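Local coordinates for acetyltransferase (Klebsiella pneumoniae, PDB 5XUN), which probably acts as the toxin of a type II toxin-antitoxin pair, a GNAT-family enzyme that uses acetyl-CoA to N-acetylate glycyl-tRNA(Gly), at residues E8-A11 / D12-Y16; N29-K33 / E34-R38. The protein carries 1 engineered substitution. All coordinates share one frame; numbering follows the deposited sequence.

How the contacts relate
From the N terminus the chain first runs along strand 6-9 at the edge of the sheet, and contact 1 closes a tight loop right after it, where residues 12-16 turn back on 8-11. The chain then enters helix 26-34, and contact 2 bridges its end and the start of helix 36-41. The two contacts follow in series, neither enclosing nor crossing the other, with centres about 13 Å apart. They nevertheless touch: Lys37 NZ lies 2.6 Å from Asp12 O, a probable hydrogen bond, and Ile10 packs on Leu36. These touches tie the end of strand 6-9 and its turn to helix 36-41, while contact 2 joins that helix to helix 26-34, both lying on strand 59-71.

Contact 1: E8-A11 / D12-Y16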
ATOM      1  N   GLU B   8       1.031  11.927 -15.777  1.00 24.48           N
ATOM      2  CA  GLU B   8       0.109  10.825 -16.001  1.00 27.30           C
ATOM      3  C   GLU B   8       0.770   9.533 -15.545  1.00 14.27           C
ATOM      4  O   GLU B   8       1.998   9.431 -15.482  1.00 23.30           O
ATOM      5  CB  GLU B   8      -0.296  10.722 -17.479  1.00 25.52           C
ATOM      6  CG  GLU B   8       0.872  10.380 -18.397  1.00 30.71           C
ATOM      7  CD  GLU B   8       0.541  10.515 -19.874  1.00 45.96           C
ATOM      8  OE1 GLU B   8      -0.258  11.403 -20.243  1.00 38.93           O
ATOM      9  OE2 GLU B   8       1.078   9.712 -20.669  1.00 35.71           O
ATOM     10  N   MET B   9      -0.057   8.551 -15.202  1.00 20.38           N
ATOM     11  CA  MET B   9       0.441   7.189 -15.072  1.00 25.63           C
ATOM     12  C   MET B   9       0.972   6.733 -16.423  1.00 19.53           C
ATOM     13  O   MET B   9       0.409   7.071 -17.468  1.00 26.77           O
ATOM     14  CB  MET B   9      -0.671   6.249 -14.594  1.00 18.99           C
ATOM     15  CG  MET B   9      -0.296   4.764 -14.640  1.00 21.12           C
ATOM     16  SD  MET B   9      -1.486   3.722 -13.776  1.00 25.96           S
ATOM     17  CE  MET B   9      -1.464   4.560 -12.192  1.00 20.15           C
ATOM     18  N   ILE B  10       2.085   5.998 -16.410  1.00 22.88           N
ATOM     19  CA  ILE B  10       2.693   5.603 -17.678  1.00 31.52           C
ATOM     20  C   ILE B  10       1.710   4.750 -18.461  1.00 30.31           C
ATOM     21  O   ILE B  10       1.106   3.809 -17.929  1.00 25.04           O
ATOM     22  CB  ILE B  10       4.033   4.887 -17.450  1.00 18.05           C
ATOM     23  CG1 ILE B  10       3.859   3.655 -16.568  1.00 16.97           C
ATOM     24  CG2 ILE B  10       5.039   5.864 -16.836  1.00 17.48           C
ATOM     25  CD1 ILE B  10       5.108   2.801 -16.468  1.00 14.30           C
ATOM     26  N   ALA B  11       1.526   5.099 -19.731  1.00 27.28           N
ATOM     27  CA  ALA B  11       0.527   4.454 -20.566  1.00 36.28           C
ATOM     28  C   ALA B  11       0.931   3.022 -20.896  1.00 31.42           C
ATOM     29  O   ALA B  11       2.115   2.667 -20.893  1.00 36.47           O
ATOM     30  CB  ALA B  11       0.313   5.255 -21.851  1.00 26.00           C
ATOM     31  N   ASP B  12      -0.083   2.194 -21.176  1.00 32.54           N
ATOM     32  CA  ASP B  12       0.152   0.777 -21.453  1.00 32.88           C
ATOM     33  C   ASP B  12       1.121   0.580 -22.608  1.00 31.23           C
ATOM     34  O   ASP B  12       2.003  -0.284 -22.540  1.00 23.58           O
ATOM     35  CB  ASP B  12      -1.168   0.077 -21.774  1.00 32.65           C
ATOM     36  CG  ASP B  12      -2.082  -0.013 -20.584  1.00 47.69           C
ATOM     37  OD1 ASP B  12      -1.568  -0.135 -19.454  1.00 47.36           O
ATOM     38  OD2 ASP B  12      -3.315   0.051 -20.781  1.00 53.72           O
ATOM     39  N   ALA B  13       1.009   1.399 -23.656  1.00 26.98           N
ATOM     40  CA  ALA B  13       1.893   1.227 -24.800  1.00 40.66           C
ATOM     41  C   ALA B  13       3.300   1.727 -24.529  1.00 41.55           C
ATOM     42  O   ALA B  13       4.240   1.256 -25.176  1.00 44.63           O
ATOM     43  CB  ALA B  13       1.329   1.940 -26.028  1.00 37.83           C
ATOM     44  N   PHE B  14       3.466   2.621 -23.556  1.00 34.31           N
ATOM     45  CA  PHE B  14       4.761   3.222 -23.248  1.00 29.19           C
ATOM     46  C   PHE B  14       5.377   3.809 -24.516  1.00 38.94           C
ATOM     47  O   PHE B  14       6.540   3.576 -24.853  1.00 41.65           O
ATOM     48  CB  PHE B  14       5.699   2.217 -22.584  1.00 25.98           C
ATOM     49  CG  PHE B  14       6.768   2.855 -21.749  1.00 38.89           C
ATOM     50  CD1 PHE B  14       6.468   3.386 -20.504  1.00 37.76           C
ATOM     51  CD2 PHE B  14       8.067   2.948 -22.216  1.00 43.73           C
ATOM     52  CE1 PHE B  14       7.450   3.983 -19.734  1.00 39.49           C
ATOM     53  CE2 PHE B  14       9.053   3.544 -21.452  1.00 55.31           C
ATOM     54  CZ  PHE B  14       8.743   4.064 -20.210  1.00 43.23           C
ATOM     55  N   SER B  15       4.559   4.577 -25.228  1.00 36.74           N
ATOM     56  CA  SER B  15       4.931   5.231 -26.477  1.00 41.05           C
ATOM     57  C   SER B  15       5.569   6.590 -26.234  1.00 50.54           C
ATOM     58  O   SER B  15       5.288   7.561 -26.944  1.00 64.72           O
ATOM     59  CB  SER B  15       3.700   5.354 -27.371  1.00 46.43           C
ATOM     60  OG  SER B  15       4.044   5.833 -28.657  1.00 68.89           O
ATOM     61  N   TYR B  16       6.390   6.701 -25.198  1.00 36.41           N
ATOM     62  CA  TYR B  16       7.057   7.952 -24.878  1.00 32.15           C
ATOM     63  C   TYR B  16       8.375   8.071 -25.623  1.00 42.76           C
ATOM     64  O   TYR B  16       9.050   7.076 -25.898  1.00 40.58           O
ATOM     65  CB  TYR B  16       7.308   8.068 -23.372  1.00 33.17           C
ATOM     66  CG  TYR B  16       6.049   7.956 -22.556  1.00 38.45           C
ATOM     67  CD1 TYR B  16       5.055   8.920 -22.659  1.00 23.58           C
ATOM     68  CD2 TYR B  16       5.847   6.891 -21.688  1.00 36.30           C
ATOM     69  CE1 TYR B  16       3.894   8.829 -21.925  1.00 37.33           C
ATOM     70  CE2 TYR B  16       4.687   6.790 -20.948  1.00 34.94           C
ATOM     71  CZ  TYR B  16       3.713   7.763 -21.070  1.00 25.38           C
ATOM     72  OH  TYR B  16       2.551   7.673 -20.339  1.00 36.52           O
TER
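The Tyr16 ring presents its hydroxyl edge to residues 8-11, with Glu8 OE2 and Phe14 CD1 close to the ring plane, while Tyr16 CD2 sits 3.7 Å above one face of the Phe14 ring, out toward its rim. Phe14 in turn has Ile10 CB and Ala11 O at its edge. The Glu8 carboxylate and the Tyr16 phenol reach for one another from the two arms of the loop, their planes inclined by 55°. The hydroxyl does double duty: Tyr16 OH donates to Glu8 OE2 over a short 2.5 Å, meeting the anti lone pair, and accepts from Ala11 N at 2.8 Å. Two bonds therefore fix where the phenol oxygen sits.

All this happens where the chain leaves strand 6-9, the edge strand of the GNAT sheet, paired through Glu8 and Ile10 with strand 46-51. Residues 11-14 then form a type I beta turn, closed by Phe14 N on Ala11 O at 3.0 Å. Phe14 takes a left-handed backbone there. Its CG lies opposite the backbone N (chi1 -156°), which swings the ring back to Ile10, where CD1 of the phenyl comes within 4.2 Å of Ile10 CB. The same Ile10 CB also lies 4.0 Å from Tyr16 CE2.

Contact 2: N29-K33 / E34-R38; sequences NTFLK and EHLKR
With CG anti to the backbone N (chi1 -175°), Phe31 sends its ring along the helix toward His35 and Leu36, while His35, its CG beside its own N (chi1 -50°), turns an edge of the imidazole to Phe31 CA. His35 CB stands over a face of the Phe31 ring, 4.0 Å from the centroid, a CH-pi contact; the two rings themselves meet obliquely, their planes 45° apart. Further round, Phe31 CE1 touches Leu36 CD1 at 3.8 Å, and Leu32 CD1 reaches Leu36 CD2 one step on. Thr30 and Glu34 lie side by side, Thr30 CG2 against the Glu34 carboxylate stem, and CB of Glu34 covers a face of the imidazole.

The inner face packs on strand 59-71 through Tyr62, Leu59 and Thr64, and Arg96 makes a cation-pi contact with Phe31, whose side chain is about 10 Å from bound acetyl-CoA.

The backbone shows the chain passing from helix 26-34 into helix 36-41. Glu34 N still bonds Thr30 O at 2.9 Å, but Phe31 O takes both His35 N and Leu36 N, each at 3.0 Å, from opposite faces of its carbonyl plane. A water spans the break from Leu32 O to Lys37 N. Two N-H donors thus satisfy Phe31 O just where one helix gives way to the next.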
ATOM      1  N   ASN B  29      18.504   6.895 -14.888  1.00 27.65           N
ATOM      2  CA  ASN B  29      18.364   6.912 -16.340  1.00 30.93           C
ATOM      3  C   ASN B  29      18.267   5.494 -16.874  1.00 21.45           C
ATOM      4  O   ASN B  29      17.435   5.201 -17.741  1.00 23.93           O
ATOM      5  CB  ASN B  29      19.550   7.626 -16.988  1.00 37.64           C
ATOM      6  CG  ASN B  29      19.703   9.056 -16.523  1.00 30.66           C
ATOM      7  OD1 ASN B  29      18.722   9.782 -16.370  1.00 36.85           O
ATOM      8  ND2 ASN B  29      20.944   9.471 -16.297  1.00 44.55           N
ATOM      9  N   THR B  30      19.126   4.607 -16.377  1.00 25.04           N
ATOM     10  CA  THR B  30      19.059   3.214 -16.784  1.00 33.08           C
ATOM     11  C   THR B  30      17.732   2.588 -16.358  1.00 36.36           C
ATOM     12  O   THR B  30      17.132   1.811 -17.111  1.00 19.25           O
ATOM     13  CB  THR B  30      20.249   2.452 -16.194  1.00 26.26           C
ATOM     14  OG1 THR B  30      21.466   2.978 -16.737  1.00 42.51           O
ATOM     15  CG2 THR B  30      20.169   0.982 -16.521  1.00 35.87           C
ATOM     16  N   PHE B  31      17.235   2.948 -15.169  1.00 23.55           N
ATOM     17  CA  PHE B  31      15.997   2.336 -14.698  1.00 21.99           C
ATOM     18  C   PHE B  31      14.833   2.712 -15.602  1.00 14.05           C
ATOM     19  O   PHE B  31      14.006   1.860 -15.941  1.00 26.29           O
ATOM     20  CB  PHE B  31      15.699   2.733 -13.254  1.00 22.04           C
ATOM     21  CG  PHE B  31      14.499   2.031 -12.688  1.00 20.55           C
ATOM     22  CD1 PHE B  31      13.219   2.536 -12.889  1.00 20.13           C
ATOM     23  CD2 PHE B  31      14.645   0.851 -11.986  1.00 19.81           C
ATOM     24  CE1 PHE B  31      12.104   1.874 -12.384  1.00 23.51           C
ATOM     25  CE2 PHE B  31      13.532   0.182 -11.486  1.00 25.95           C
ATOM     26  CZ  PHE B  31      12.263   0.702 -11.683  1.00 14.16           C
ATOM     27  N   LEU B  32      14.740   3.990 -15.983  1.00 16.10           N
ATOM     28  CA  LEU B  32      13.722   4.407 -16.941  1.00 17.88           C
ATOM     29  C   LEU B  32      13.764   3.563 -18.211  1.00 35.29           C
ATOM     30  O   LEU B  32      12.717   3.167 -18.741  1.00 23.66           O
ATOM     31  CB  LEU B  32      13.904   5.881 -17.293  1.00 16.10           C
ATOM     32  CG  LEU B  32      13.047   6.355 -18.468  1.00 23.64           C
ATOM     33  CD1 LEU B  32      11.571   6.234 -18.128  1.00 30.53           C
ATOM     34  CD2 LEU B  32      13.388   7.784 -18.882  1.00 25.86           C
ATOM     35  N   LYS B  33      14.972   3.274 -18.711  1.00 20.33           N
ATOM     36  CA  LYS B  33      15.116   2.605 -20.004  1.00 26.74           C
ATOM     37  C   LYS B  33      14.831   1.111 -19.923  1.00 17.86           C
ATOM     38  O   LYS B  33      14.195   0.554 -20.822  1.00 26.01           O
ATOM     39  CB  LYS B  33      16.530   2.805 -20.557  1.00 19.59           C
ATOM     40  CG  LYS B  33      16.863   4.217 -20.981  1.00 38.24           C
ATOM     41  CD  LYS B  33      18.218   4.262 -21.670  1.00 27.41           C
ATOM     42  CE  LYS B  33      19.328   3.720 -20.782  1.00 48.07           C
ATOM     43  NZ  LYS B  33      20.657   3.774 -21.465  1.00 47.57           N
ATOM     44  N   GLU B  34      15.317   0.442 -18.881  1.00 24.75           N
ATOM     45  CA  GLU B  34      15.335  -1.011 -18.838  1.00 21.91           C
ATOM     46  C   GLU B  34      14.209  -1.615 -18.012  1.00 31.00           C
ATOM     47  O   GLU B  34      13.667  -2.657 -18.387  1.00 28.63           O
ATOM     48  CB  GLU B  34      16.659  -1.493 -18.239  1.00 23.72           C
ATOM     49  CG  GLU B  34      17.888  -0.732 -18.671  1.00 43.07           C
ATOM     50  CD  GLU B  34      19.127  -1.603 -18.768  1.00 27.10           C
ATOM     51  OE1 GLU B  34      20.007  -1.307 -19.600  1.00 40.59           O
ATOM     52  OE2 GLU B  34      19.263  -2.544 -17.958  1.00 34.43           O
ATOM     53  N   HIS B  35      13.818  -0.974 -16.912  1.00 30.64           N
ATOM     54  CA  HIS B  35      13.035  -1.652 -15.890  1.00 29.30           C
ATOM     55  C   HIS B  35      11.701  -1.011 -15.545  1.00 24.66           C
ATOM     56  O   HIS B  35      10.828  -1.716 -15.032  1.00 25.43           O
ATOM     57  CB  HIS B  35      13.848  -1.765 -14.593  1.00 23.51           C
ATOM     58  CG  HIS B  35      15.227  -2.321 -14.786  1.00 35.16           C
ATOM     59  ND1 HIS B  35      15.458  -3.641 -15.103  1.00 31.10           N
ATOM     60  CD2 HIS B  35      16.446  -1.740 -14.688  1.00 29.27           C
ATOM     61  CE1 HIS B  35      16.758  -3.849 -15.204  1.00 34.78           C
ATOM     62  NE2 HIS B  35      17.380  -2.712 -14.956  1.00 37.87           N
ATOM     63  N   LEU B  36      11.510   0.284 -15.802  1.00 28.12           N
ATOM     64  CA  LEU B  36      10.307   0.958 -15.329  1.00 22.55           C
ATOM     65  C   LEU B  36       9.053   0.225 -15.779  1.00 21.71           C
ATOM     66  O   LEU B  36       8.229  -0.195 -14.959  1.00 16.08           O
ATOM     67  CB  LEU B  36      10.272   2.400 -15.830  1.00 28.76           C
ATOM     68  CG  LEU B  36       8.985   3.135 -15.441  1.00 19.27           C
ATOM     69  CD1 LEU B  36       8.856   3.176 -13.930  1.00 18.31           C
ATOM     70  CD2 LEU B  36       8.973   4.532 -16.018  1.00 18.88           C
ATOM     71  N   LYS B  37       8.924   0.022 -17.088  1.00 21.59           N
ATOM     72  CA  LYS B  37       7.695  -0.523 -17.641  1.00 24.08           C
ATOM     73  C   LYS B  37       7.481  -1.967 -17.211  1.00 23.18           C
ATOM     74  O   LYS B  37       6.348  -2.374 -16.926  1.00 16.49           O
ATOM     75  CB  LYS B  37       7.740  -0.403 -19.161  1.00 20.13           C
ATOM     76  CG  LYS B  37       6.695  -1.191 -19.893  1.00 25.85           C
ATOM     77  CD  LYS B  37       5.332  -0.576 -19.772  1.00 26.91           C
ATOM     78  CE  LYS B  37       4.375  -1.305 -20.697  1.00 33.80           C
ATOM     79  NZ  LYS B  37       2.951  -1.145 -20.279  1.00 41.70           N
ATOM     80  N   ARG B  38       8.553  -2.755 -17.140  1.00 19.07           N
ATOM     81  CA  ARG B  38       8.389  -4.161 -16.791  1.00 20.12           C
ATOM     82  C   ARG B  38       7.994  -4.328 -15.332  1.00 19.01           C
ATOM     83  O   ARG B  38       7.189  -5.204 -14.997  1.00 21.61           O
ATOM     84  CB  ARG B  38       9.668  -4.945 -17.080  1.00 20.92           C
ATOM     85  CG  ARG B  38       9.564  -6.406 -16.639  1.00 34.79           C
ATOM     86  CD  ARG B  38      10.794  -7.216 -16.988  1.00 45.24           C
ATOM     87  NE  ARG B  38      12.021  -6.621 -16.466  1.00 62.24           N
ATOM     88  CZ  ARG B  38      12.854  -5.876 -17.185  1.00 47.84           C
ATOM     89  NH1 ARG B  38      13.942  -5.383 -16.617  1.00 50.65           N
ATOM     90  NH2 ARG B  38      12.600  -5.616 -18.465  1.00 30.74           N
TER
HETATM   91  O   HOH W   1      10.998   1.012 -19.254  1.00 21.40           O
HETATM   92  O   HOH W   2      20.050   0.509 -21.234  1.00 31.24           O